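PDB 7KV2: RagB/SusD family nutrient uptake outer membrane protein from Bacteroides thetaiotaomicron, which probably binds beta-glucan chains at the bacterial cell surface and helps pass them on for uptake across the outer membrane, as a SusD-family protein. Local coordinates for residues F100-P104 with T105-Y109; Y221-Y224 with A225-M229; T297-P300 with T301-P305; F374-Y378 with A379-G383. All blocks are in the same frame, centred on the assembly; numbering follows the deposited sequence.

In the fold
The four local contacts are spread over a SusD-family chain whose regular structure is mostly helix. Contacts 1 and 2 lie in its N-terminal part, 28 Å apart between centres, one in the loop leading into helix 110-130 and the other inside helix 217-231. Contacts 3 and 4 are neighbours, with centres only 8 Å apart: S304 OG lies 3.0 Å from A380 N, a probable hydrogen bond, and L299 CD2 packs 3.5 Å from Y378 CG. Contact 2 is on the opposite side of the chain's centre from both. The sodium ion, bound by I248, S250, Y253 and Y405, is about 11 Å from the side chain of M222 in contact 2.

Contact 1: residues F100-P104 with T105-Y109; sequences FEAIP and TNMIY. With EDO (1,2-ethanediol), chain D.
I103 and N106 close a type I beta turn, in which N106 N donates to I103 O at 2.8 Å with an N-H...O angle of 162°, from a position 48° out of the carbonyl plane. The turn reverses the chain in the loop between helix 92-98 and helix 110-130, with P104 and T105 at its corners. The I103 side chain crosses that of N106 obliquely: CG1 sits between its own backbone N and carbonyl carbon (chi1 60°), 3.7 Å from N106 CB. The chain then runs on until CD1 meets the hydroxyl OG1 of T105, also at 3.7 Å. M107 bends at both chi2 and chi3. Its CG passes 3.4 Å from I103 O, and its sulfur SD ends 3.9 Å from A102 CB, an apolar contact on the buried side, where A102 also touches P497. A 1,2-ethanediol, probably from the crystallisation liquor, sits against the backbone of the turn. Its O1 links two backbone groups, donating to P104 O at 3.0 Å and accepting from M107 N at 3.1 Å; O2 adds a weak bond to the same carbonyl. Helix 500-505 lies next to it, and K501 N is bonded to the diol as well. The diol's carbon C2 approaches the Y109 ring obliquely, 3.9 Å from CD2.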
loop_
_atom_site.group_PDB
_atom_site.type_symbol
_atom_site.label_atom_id
_atom_site.label_comp_id
_atom_site.label_asym_id
_atom_site.label_seq_id
_atom_site.Cartn_x
_atom_site.Cartn_y
_atom_site.Cartn_z
ATOM N N PHE A 100 -0.836 -3.148 19.539
ATOM C CA PHE A 100 -2.092 -3.951 19.600
ATOM C C PHE A 100 -2.971 -3.477 20.780
ATOM O O PHE A 100 -3.604 -4.346 21.413
ATOM C CB PHE A 100 -1.760 -5.450 19.688
ATOM C CG PHE A 100 -0.723 -5.880 18.682
ATOM C CD1 PHE A 100 -0.858 -5.512 17.347
ATOM C CD2 PHE A 100 0.399 -6.590 19.057
ATOM C CE1 PHE A 100 0.114 -5.852 16.417
ATOM C CE2 PHE A 100 1.373 -6.932 18.126
ATOM C CZ PHE A 100 1.232 -6.556 16.811
ATOM N N GLU A 101 -3.032 -2.171 21.025
ATOM C CA GLU A 101 -3.829 -1.542 22.122
ATOM C C GLU A 101 -4.631 -0.344 21.569
ATOM O O GLU A 101 -4.853 0.648 22.297
ATOM C CB GLU A 101 -2.873 -1.210 23.272
ATOM C CG GLU A 101 -1.812 -0.175 22.969
ATOM C CD GLU A 101 -1.016 0.277 24.180
ATOM O OE1 GLU A 101 -1.645 0.432 25.248
ATOM O OE2 GLU A 101 0.203 0.522 24.062
ATOM N N ALA A 102 -4.986 -0.370 20.283
ATOM C CA ALA A 102 -5.884 0.629 19.673
ATOM C C ALA A 102 -7.175 0.667 20.506
ATOM O O ALA A 102 -7.600 -0.409 20.929
ATOM C CB ALA A 102 -6.206 0.229 18.265
ATOM N N ILE A 103 -7.718 1.856 20.721
ATOM C CA ILE A 103 -9.047 2.078 21.355
ATOM C C ILE A 103 -9.899 2.940 20.436
ATOM O O ILE A 103 -9.396 3.862 19.760
ATOM C CB ILE A 103 -8.869 2.689 22.761
ATOM C CG1 ILE A 103 -8.131 4.032 22.703
ATOM C CG2 ILE A 103 -8.167 1.659 23.626
ATOM C CD1 ILE A 103 -8.183 4.894 23.957
ATOM N N PRO A 104 -11.221 2.649 20.430
ATOM C CA PRO A 104 -12.184 3.311 19.550
ATOM C C PRO A 104 -12.163 4.841 19.573
ATOM O O PRO A 104 -12.468 5.424 18.567
ATOM C CB PRO A 104 -13.559 2.859 20.109
ATOM C CG PRO A 104 -13.300 1.546 20.833
ATOM C CD PRO A 104 -11.843 1.594 21.250
ATOM N N THR A 105 -11.863 5.445 20.724
ATOM C CA THR A 105 -11.783 6.909 20.918
ATOM C C THR A 105 -10.375 7.467 20.625
ATOM O O THR A 105 -10.188 8.657 20.857
ATOM C CB THR A 105 -12.238 7.271 22.344
ATOM O OG1 THR A 105 -11.401 6.550 23.241
ATOM C CG2 THR A 105 -13.708 6.954 22.582
ATOM N N ASN A 106 -9.403 6.663 20.174
ATOM C CA ASN A 106 -8.043 7.173 19.822
ATOM C C ASN A 106 -7.544 6.328 18.648
ATOM O O ASN A 106 -6.521 5.633 18.803
ATOM C CB ASN A 106 -7.054 7.138 20.994
ATOM C CG ASN A 106 -5.969 8.200 20.945
ATOM O OD1 ASN A 106 -5.872 8.987 19.997
ATOM N ND2 ASN A 106 -5.153 8.247 21.993
ATOM N N MET A 107 -8.314 6.328 17.566
ATOM C CA MET A 107 -8.100 5.413 16.423
ATOM C C MET A 107 -7.940 6.237 15.147
ATOM O O MET A 107 -8.281 7.420 15.153
ATOM C CB MET A 107 -9.238 4.409 16.276
ATOM C CG MET A 107 -8.801 2.983 16.576
ATOM S SD MET A 107 -7.576 2.428 15.290
ATOM C CE MET A 107 -8.671 2.298 13.888
ATOM N N ILE A 108 -7.326 5.654 14.114
ATOM C CA ILE A 108 -7.259 6.332 12.806
ATOM C C ILE A 108 -8.682 6.336 12.241
ATOM O O ILE A 108 -9.459 5.380 12.510
ATOM C CB ILE A 108 -6.195 5.699 11.886
ATOM C CG1 ILE A 108 -6.381 4.205 11.667
ATOM C CG2 ILE A 108 -4.842 6.026 12.464
ATOM C CD1 ILE A 108 -5.847 3.714 10.333
ATOM N N TYR A 109 -9.010 7.399 11.543
ATOM C CA TYR A 109 -10.371 7.633 10.990
ATOM C C TYR A 109 -10.291 8.142 9.537
ATOM O O TYR A 109 -11.239 7.910 8.770
ATOM C CB TYR A 109 -11.079 8.574 11.972
ATOM C CG TYR A 109 -12.585 8.651 11.890
ATOM C CD1 TYR A 109 -13.322 7.818 11.065
ATOM C CD2 TYR A 109 -13.264 9.576 12.668
ATOM C CE1 TYR A 109 -14.704 7.929 10.991
ATOM C CE2 TYR A 109 -14.645 9.680 12.616
ATOM C CZ TYR A 109 -15.361 8.862 11.769
ATOM O OH TYR A 109 -16.731 8.932 11.707
HETATM C C1 EDO D . -11.632 8.113 16.271
HETATM O O1 EDO D . -11.022 7.775 17.459
HETATM C C2 EDO D . -12.861 8.901 16.514
HETATM O O2 EDO D . -13.913 8.080 16.969
#

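Contact 2: residues Y221-Y224 with A225-M229; sequences YMLY and AEIVM. With EDO (1,2-ethanediol), chain E.
Y224 and V228 meet one turn apart on helix 217-231, an alpha-helix buried in the helical, TPR-related body of the SusD fold. Four successive i to i+4 bonds use the carbonyls of Y221 to Y224: A225 N to Y221 O at 2.9 Å, E226 N to M222 O, I227 N to L223 O and V228 N to Y224 O follow one pattern. E226 extends from this backbone on a chain that runs straight beyond CG. Its OE1 accepts from O2 of a 1,2-ethanediol at 3.1 Å and is also hydrogen-bonded to Y403 OH, while OE2 pairs with K160 in a salt bridge and with N156 ND2, giving each carboxylate oxygen two partners. With an alanine here, K160 would probably lose this carboxylate partner and Y403 OH its bond to it. The hydroxyl of Y221 is met by E246 on helix 237-249. Among the apolar groups, L223 CD1 lies 4.1 Å from I227 CG2. CG of Y224 stands anti to the backbone N (chi1 176°), bringing its ring beside V228, whose CG2 makes a CH-pi contact over one face, 3.9 Å from the ring centroid and 19° off the normal.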
loop_
_atom_site.group_PDB
_atom_site.type_symbol
_atom_site.label_atom_id
_atom_site.label_comp_id
_atom_site.label_asym_id
_atom_site.label_seq_id
_atom_site.Cartn_x
_atom_site.Cartn_y
_atom_site.Cartn_z
ATOM N N TYR A 221 -6.556 -8.802 -11.481
ATOM C CA TYR A 221 -5.983 -10.142 -11.219
ATOM C C TYR A 221 -5.224 -10.100 -9.895
ATOM O O TYR A 221 -5.331 -11.011 -9.046
ATOM C CB TYR A 221 -5.092 -10.554 -12.377
ATOM C CG TYR A 221 -5.821 -11.125 -13.571
ATOM C CD1 TYR A 221 -7.194 -11.380 -13.570
ATOM C CD2 TYR A 221 -5.097 -11.469 -14.699
ATOM C CE1 TYR A 221 -7.822 -11.922 -14.692
ATOM C CE2 TYR A 221 -5.706 -12.052 -15.801
ATOM C CZ TYR A 221 -7.075 -12.263 -15.803
ATOM O OH TYR A 221 -7.630 -12.872 -16.911
ATOM N N MET A 222 -4.445 -9.054 -9.704
ATOM C CA MET A 222 -3.636 -8.947 -8.464
ATOM C C MET A 222 -4.550 -8.708 -7.250
ATOM O O MET A 222 -4.269 -9.268 -6.189
ATOM C CB MET A 222 -2.579 -7.851 -8.581
ATOM C CG MET A 222 -1.457 -8.204 -9.572
ATOM S SD MET A 222 -0.517 -9.684 -9.128
ATOM C CE MET A 222 0.539 -8.998 -7.831
ATOM N N LEU A 223 -5.550 -7.839 -7.367
ATOM C CA LEU A 223 -6.524 -7.579 -6.280
ATOM C C LEU A 223 -7.304 -8.877 -5.960
ATOM O O LEU A 223 -7.506 -9.197 -4.773
ATOM C CB LEU A 223 -7.427 -6.424 -6.718
ATOM C CG LEU A 223 -8.502 -6.034 -5.712
ATOM C CD1 LEU A 223 -7.897 -5.708 -4.368
ATOM C CD2 LEU A 223 -9.318 -4.863 -6.234
ATOM N N TYR A 224 -7.623 -9.657 -6.984
ATOM C CA TYR A 224 -8.317 -10.970 -6.846
ATOM C C TYR A 224 -7.419 -11.905 -6.019
ATOM O O TYR A 224 -7.836 -12.419 -4.953
ATOM C CB TYR A 224 -8.701 -11.485 -8.235
ATOM C CG TYR A 224 -9.324 -12.861 -8.237
ATOM C CD1 TYR A 224 -8.549 -14.000 -8.137
ATOM C CD2 TYR A 224 -10.702 -13.012 -8.273
ATOM C CE1 TYR A 224 -9.116 -15.270 -8.165
ATOM C CE2 TYR A 224 -11.283 -14.275 -8.282
ATOM C CZ TYR A 224 -10.494 -15.405 -8.234
ATOM O OH TYR A 224 -11.066 -16.644 -8.215
ATOM N N ALA A 225 -6.149 -12.062 -6.422
ATOM C CA ALA A 225 -5.191 -12.942 -5.710
ATOM C C ALA A 225 -5.033 -12.466 -4.263
ATOM O O ALA A 225 -4.975 -13.328 -3.324
ATOM C CB ALA A 225 -3.859 -12.965 -6.433
ATOM N N GLU A 226 -4.953 -11.146 -4.080
ATOM C CA GLU A 226 -4.790 -10.517 -2.756
ATOM C C GLU A 226 -5.929 -10.953 -1.825
ATOM O O GLU A 226 -5.631 -11.473 -0.715
ATOM C CB GLU A 226 -4.747 -9.001 -2.832
ATOM C CG GLU A 226 -4.607 -8.371 -1.448
ATOM C CD GLU A 226 -4.319 -6.877 -1.399
ATOM O OE1 GLU A 226 -3.956 -6.262 -2.447
ATOM O OE2 GLU A 226 -4.508 -6.330 -0.331
ATOM N N ILE A 227 -7.179 -10.752 -2.227
ATOM C CA ILE A 227 -8.329 -10.992 -1.296
ATOM C C ILE A 227 -8.553 -12.518 -1.148
ATOM O O ILE A 227 -8.818 -12.981 0.002
ATOM C CB ILE A 227 -9.572 -10.180 -1.727
ATOM C CG1 ILE A 227 -10.216 -10.700 -3.012
ATOM C CG2 ILE A 227 -9.250 -8.693 -1.830
ATOM C CD1 ILE A 227 -11.557 -10.101 -3.272
ATOM N N VAL A 228 -8.366 -13.290 -2.215
ATOM C CA VAL A 228 -8.452 -14.786 -2.206
ATOM C C VAL A 228 -7.444 -15.331 -1.194
ATOM O O VAL A 228 -7.821 -16.196 -0.349
ATOM C CB VAL A 228 -8.243 -15.405 -3.596
ATOM C CG1 VAL A 228 -7.980 -16.889 -3.523
ATOM C CG2 VAL A 228 -9.413 -15.112 -4.514
ATOM N N MET A 229 -6.215 -14.809 -1.216
ATOM C CA MET A 229 -5.164 -15.365 -0.343
ATOM C C MET A 229 -5.384 -14.876 1.080
ATOM O O MET A 229 -5.176 -15.688 2.018
ATOM C CB MET A 229 -3.767 -15.037 -0.869
ATOM C CG MET A 229 -3.492 -15.751 -2.173
ATOM S SD MET A 229 -2.007 -15.137 -3.058
ATOM C CE MET A 229 -0.787 -15.986 -2.071
HETATM C C1 EDO E . -4.550 -3.304 1.175
HETATM O O1 EDO E . -4.029 -2.947 2.443
HETATM C C2 EDO E . -3.563 -3.304 0.065
HETATM O O2 EDO E . -4.086 -3.389 -1.271
#

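Contact 3: residues T297-P300 with T301-P305; sequences TALP and TLISP
T301 packs its CB 3.4 Å from A298 O, about one turn back along the short helix 299-303 and the turn that leads into it. That turn is closed by a capping bond, L299 N to T297 OG1 at 3.0 Å and nearly straight at 168°; T297 OG1 is in turn bonded to D61. The hydroxyl of T301 points out of the segment, where E393 O and the indole NE1 of W396 are its partners. Next along the chain, L302 N donates to A298 O at 3.2 Å, the clearest i to i+4 backbone bond here, and its CB rests against L299 O. At I303 the helical pattern loosens: N gives weak bonds to both L299 O and P300 O, the latter 3.5 Å long. Its side chain crosses that of L299, CG2 lying 4.1 Å from L299 CD1, while CG1 comes within 3.5 Å of L299 O because it stands between the backbone N and the carbonyl carbon (chi1 69°). Replacing I303 by an alanine would remove both branches and is likely to open a gap beside L299, L72 of helix 70-75 and L375. S304 follows and turns back to P300 O, a carbonyl approached by several donors, weakly by the amides of I303 and S304. The short bond among them comes from the S304 hydroxyl, OG 2.7 Å from P300 O and tilted 22° from the carbonyl plane.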
loop_
_atom_site.group_PDB
_atom_site.type_symbol
_atom_site.label_atom_id
_atom_site.label_comp_id
_atom_site.label_asym_id
_atom_site.label_seq_id
_atom_site.Cartn_x
_atom_site.Cartn_y
_atom_site.Cartn_z
ATOM N N THR A 297 2.312 13.726 -2.588
ATOM C CA THR A 297 2.089 12.889 -1.398
ATOM C C THR A 297 2.820 13.509 -0.226
ATOM O O THR A 297 3.874 14.105 -0.401
ATOM C CB THR A 297 2.515 11.427 -1.634
ATOM O OG1 THR A 297 2.374 10.721 -0.424
ATOM C CG2 THR A 297 3.940 11.255 -2.091
ATOM N N ALA A 298 2.287 13.308 0.960
ATOM C CA ALA A 298 2.936 13.695 2.219
ATOM C C ALA A 298 3.929 12.624 2.656
ATOM O O ALA A 298 4.678 12.898 3.605
ATOM C CB ALA A 298 1.864 13.850 3.287
ATOM N N LEU A 299 3.901 11.424 2.055
ATOM C CA LEU A 299 4.599 10.238 2.663
ATOM C C LEU A 299 6.066 10.559 2.948
ATOM O O LEU A 299 6.532 10.306 4.065
ATOM C CB LEU A 299 4.377 8.976 1.829
ATOM C CG LEU A 299 5.158 7.744 2.268
ATOM C CD1 LEU A 299 4.788 7.315 3.672
ATOM C CD2 LEU A 299 4.996 6.569 1.331
ATOM N N PRO A 300 6.854 11.097 1.987
ATOM C CA PRO A 300 8.276 11.370 2.234
ATOM C C PRO A 300 8.492 12.345 3.394
ATOM O O PRO A 300 9.441 12.177 4.104
ATOM C CB PRO A 300 8.792 11.878 0.888
ATOM C CG PRO A 300 7.852 11.254 -0.107
ATOM C CD PRO A 300 6.509 11.337 0.582
ATOM N N THR A 301 7.624 13.332 3.576
ATOM C CA THR A 301 7.749 14.277 4.717
ATOM C C THR A 301 7.591 13.460 6.008
ATOM O O THR A 301 8.347 13.681 6.979
ATOM C CB THR A 301 6.738 15.426 4.631
ATOM O OG1 THR A 301 7.045 16.245 3.483
ATOM C CG2 THR A 301 6.789 16.270 5.889
ATOM N N LEU A 302 6.626 12.552 6.061
ATOM C CA LEU A 302 6.327 11.780 7.309
ATOM C C LEU A 302 7.551 10.992 7.781
ATOM O O LEU A 302 7.864 11.094 8.988
ATOM C CB LEU A 302 5.162 10.827 7.065
ATOM C CG LEU A 302 3.821 11.531 6.891
ATOM C CD1 LEU A 302 2.739 10.587 6.411
ATOM C CD2 LEU A 302 3.391 12.181 8.191
ATOM N N ILE A 303 8.323 10.372 6.876
ATOM C CA ILE A 303 9.269 9.275 7.252
ATOM C C ILE A 303 10.736 9.636 6.993
ATOM O O ILE A 303 11.586 8.781 7.207
ATOM C CB ILE A 303 8.851 8.002 6.505
ATOM C CG1 ILE A 303 9.111 8.176 5.002
ATOM C CG2 ILE A 303 7.406 7.626 6.828
ATOM C CD1 ILE A 303 9.001 6.916 4.188
ATOM N N SER A 304 11.042 10.884 6.651
ATOM C CA SER A 304 12.439 11.347 6.474
ATOM C C SER A 304 12.956 11.973 7.761
ATOM O O SER A 304 12.176 12.323 8.653
ATOM C CB SER A 304 12.474 12.231 5.285
ATOM O OG SER A 304 12.089 11.453 4.139
ATOM N N PRO A 305 14.284 12.053 7.925
ATOM C CA PRO A 305 14.887 12.401 9.211
ATOM C C PRO A 305 14.547 13.853 9.568
ATOM O O PRO A 305 14.529 14.745 8.750
ATOM C CB PRO A 305 16.393 12.260 9.052
ATOM C CG PRO A 305 16.583 11.616 7.702
ATOM C CD PRO A 305 15.299 11.764 6.903
#

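Contact 4: residues F374-Y378 with A379-G383; sequences FLEKY and AAITG
E376 starts its side chain with CG anti to the backbone N (chi1 178°) and then bends at chi2 (62°), a kink that swings the carboxylate back alongside A379. The result is that OE1 comes 3.9 Å from A379 CB and OE2 4.3 Å from I381 CD1, both rather loose contacts of a charged group with methyls. OE1 takes its polar partner from H315, whose NE2 is hydrogen-bonded to it. The methyl of A379 also lies over the backbone, 3.6 Å from L375 O and equally far from E376 O. The backbone turn is closed by A379 N donating to E376 O at 3.2 Å, an i to i+3 bond of the 3-10 kind that follows on from the 3-10 segment 376-377. Although its N-H points well at the oxygen (164°), the donor stands far above the carbonyl plane, away from the usual lone-pair directions. A water is bonded to A379 O at 2.8 Å and more weakly to K377 O, bridging the two carbonyls, although it has more acceptors nearby than protons to give. K377 runs fully extended in another direction, to a salt bridge with E460 and a bond to V458 O. Thus the turn ends strand 373-375, which pairs antiparallel with strand 343-345, and lets the chain pass along helix 299-303: L375 and Y378 lean on I303, A380 rests against P300, and Y378 OH is bonded to R401 N of strand 400-404.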
loop_
_atom_site.group_PDB
_atom_site.type_symbol
_atom_site.label_atom_id
_atom_site.label_comp_id
_atom_site.label_asym_id
_atom_site.label_seq_id
_atom_site.Cartn_x
_atom_site.Cartn_y
_atom_site.Cartn_z
ATOM N N PHE A 374 16.434 4.987 7.732
ATOM C CA PHE A 374 15.118 5.437 7.219
ATOM C C PHE A 374 14.755 4.655 5.966
ATOM O O PHE A 374 15.644 4.047 5.333
ATOM C CB PHE A 374 15.109 6.964 7.033
ATOM C CG PHE A 374 15.368 7.722 8.314
ATOM C CD1 PHE A 374 16.657 7.910 8.778
ATOM C CD2 PHE A 374 14.313 8.119 9.122
ATOM C CE1 PHE A 374 16.885 8.528 9.995
ATOM C CE2 PHE A 374 14.552 8.760 10.326
ATOM C CZ PHE A 374 15.843 8.983 10.752
ATOM N N LEU A 375 13.466 4.652 5.635
ATOM C CA LEU A 375 12.934 3.845 4.510
ATOM C C LEU A 375 13.291 4.581 3.217
ATOM O O LEU A 375 12.609 5.547 2.815
ATOM C CB LEU A 375 11.429 3.661 4.664
ATOM C CG LEU A 375 10.758 2.845 3.562
ATOM C CD1 LEU A 375 11.241 1.405 3.579
ATOM C CD2 LEU A 375 9.253 2.881 3.733
ATOM N N GLU A 376 14.329 4.088 2.555
ATOM C CA GLU A 376 14.862 4.688 1.313
ATOM C C GLU A 376 13.822 4.714 0.210
ATOM O O GLU A 376 13.815 5.690 -0.553
ATOM C CB GLU A 376 16.122 3.916 0.919
ATOM C CG GLU A 376 16.760 4.399 -0.376
ATOM C CD GLU A 376 17.263 5.835 -0.403
ATOM O OE1 GLU A 376 17.169 6.526 0.618
ATOM O OE2 GLU A 376 17.648 6.286 -1.493
ATOM N N LYS A 377 12.948 3.702 0.107
ATOM C CA LYS A 377 11.988 3.593 -1.003
ATOM C C LYS A 377 11.178 4.880 -1.161
ATOM O O LYS A 377 10.855 5.246 -2.305
ATOM C CB LYS A 377 11.026 2.438 -0.794
ATOM C CG LYS A 377 11.692 1.079 -0.808
ATOM C CD LYS A 377 10.734 -0.047 -0.538
ATOM C CE LYS A 377 11.429 -1.400 -0.488
ATOM N NZ LYS A 377 10.509 -2.546 -0.234
ATOM N N TYR A 378 10.767 5.499 -0.054
ATOM C CA TYR A 378 9.847 6.659 -0.046
ATOM C C TYR A 378 10.486 7.846 0.677
ATOM O O TYR A 378 9.774 8.763 1.119
ATOM C CB TYR A 378 8.477 6.250 0.507
ATOM C CG TYR A 378 7.753 5.296 -0.418
ATOM C CD1 TYR A 378 7.461 5.667 -1.728
ATOM C CD2 TYR A 378 7.421 4.010 -0.013
ATOM C CE1 TYR A 378 6.830 4.787 -2.587
ATOM C CE2 TYR A 378 6.757 3.142 -0.852
ATOM C CZ TYR A 378 6.457 3.530 -2.141
ATOM O OH TYR A 378 5.798 2.677 -2.983
ATOM N N ALA A 379 11.809 7.842 0.808
ATOM C CA ALA A 379 12.557 8.948 1.415
ATOM C C ALA A 379 12.402 10.210 0.547
ATOM O O ALA A 379 12.173 10.120 -0.675
ATOM C CB ALA A 379 13.997 8.577 1.542
ATOM N N ALA A 380 12.464 11.358 1.213
ATOM C CA ALA A 380 12.491 12.692 0.582
ATOM C C ALA A 380 13.838 12.857 -0.136
ATOM O O ALA A 380 14.928 12.883 0.520
ATOM C CB ALA A 380 12.261 13.763 1.605
ATOM N N ILE A 381 13.773 12.911 -1.461
ATOM C CA ILE A 381 15.012 13.019 -2.296
ATOM C C ILE A 381 15.058 14.436 -2.852
ATOM O O ILE A 381 14.053 14.894 -3.402
ATOM C CB ILE A 381 15.029 11.975 -3.415
ATOM C CG1 ILE A 381 14.909 10.564 -2.849
ATOM C CG2 ILE A 381 16.266 12.158 -4.313
ATOM C CD1 ILE A 381 16.004 10.202 -1.874
ATOM N N THR A 382 16.164 15.137 -2.624
ATOM C CA THR A 382 16.319 16.533 -3.113
ATOM C C THR A 382 15.887 16.632 -4.588
ATOM O O THR A 382 16.413 15.862 -5.415
ATOM C CB THR A 382 17.762 16.993 -2.923
ATOM O OG1 THR A 382 18.171 16.664 -1.599
ATOM C CG2 THR A 382 17.947 18.469 -3.224
ATOM N N GLY A 383 14.973 17.539 -4.910
ATOM C CA GLY A 383 14.472 17.710 -6.280
ATOM C C GLY A 383 13.100 17.083 -6.514
ATOM O O GLY A 383 12.438 17.524 -7.472
HETATM O O HOH W 1 12.352 8.014 -2.549
#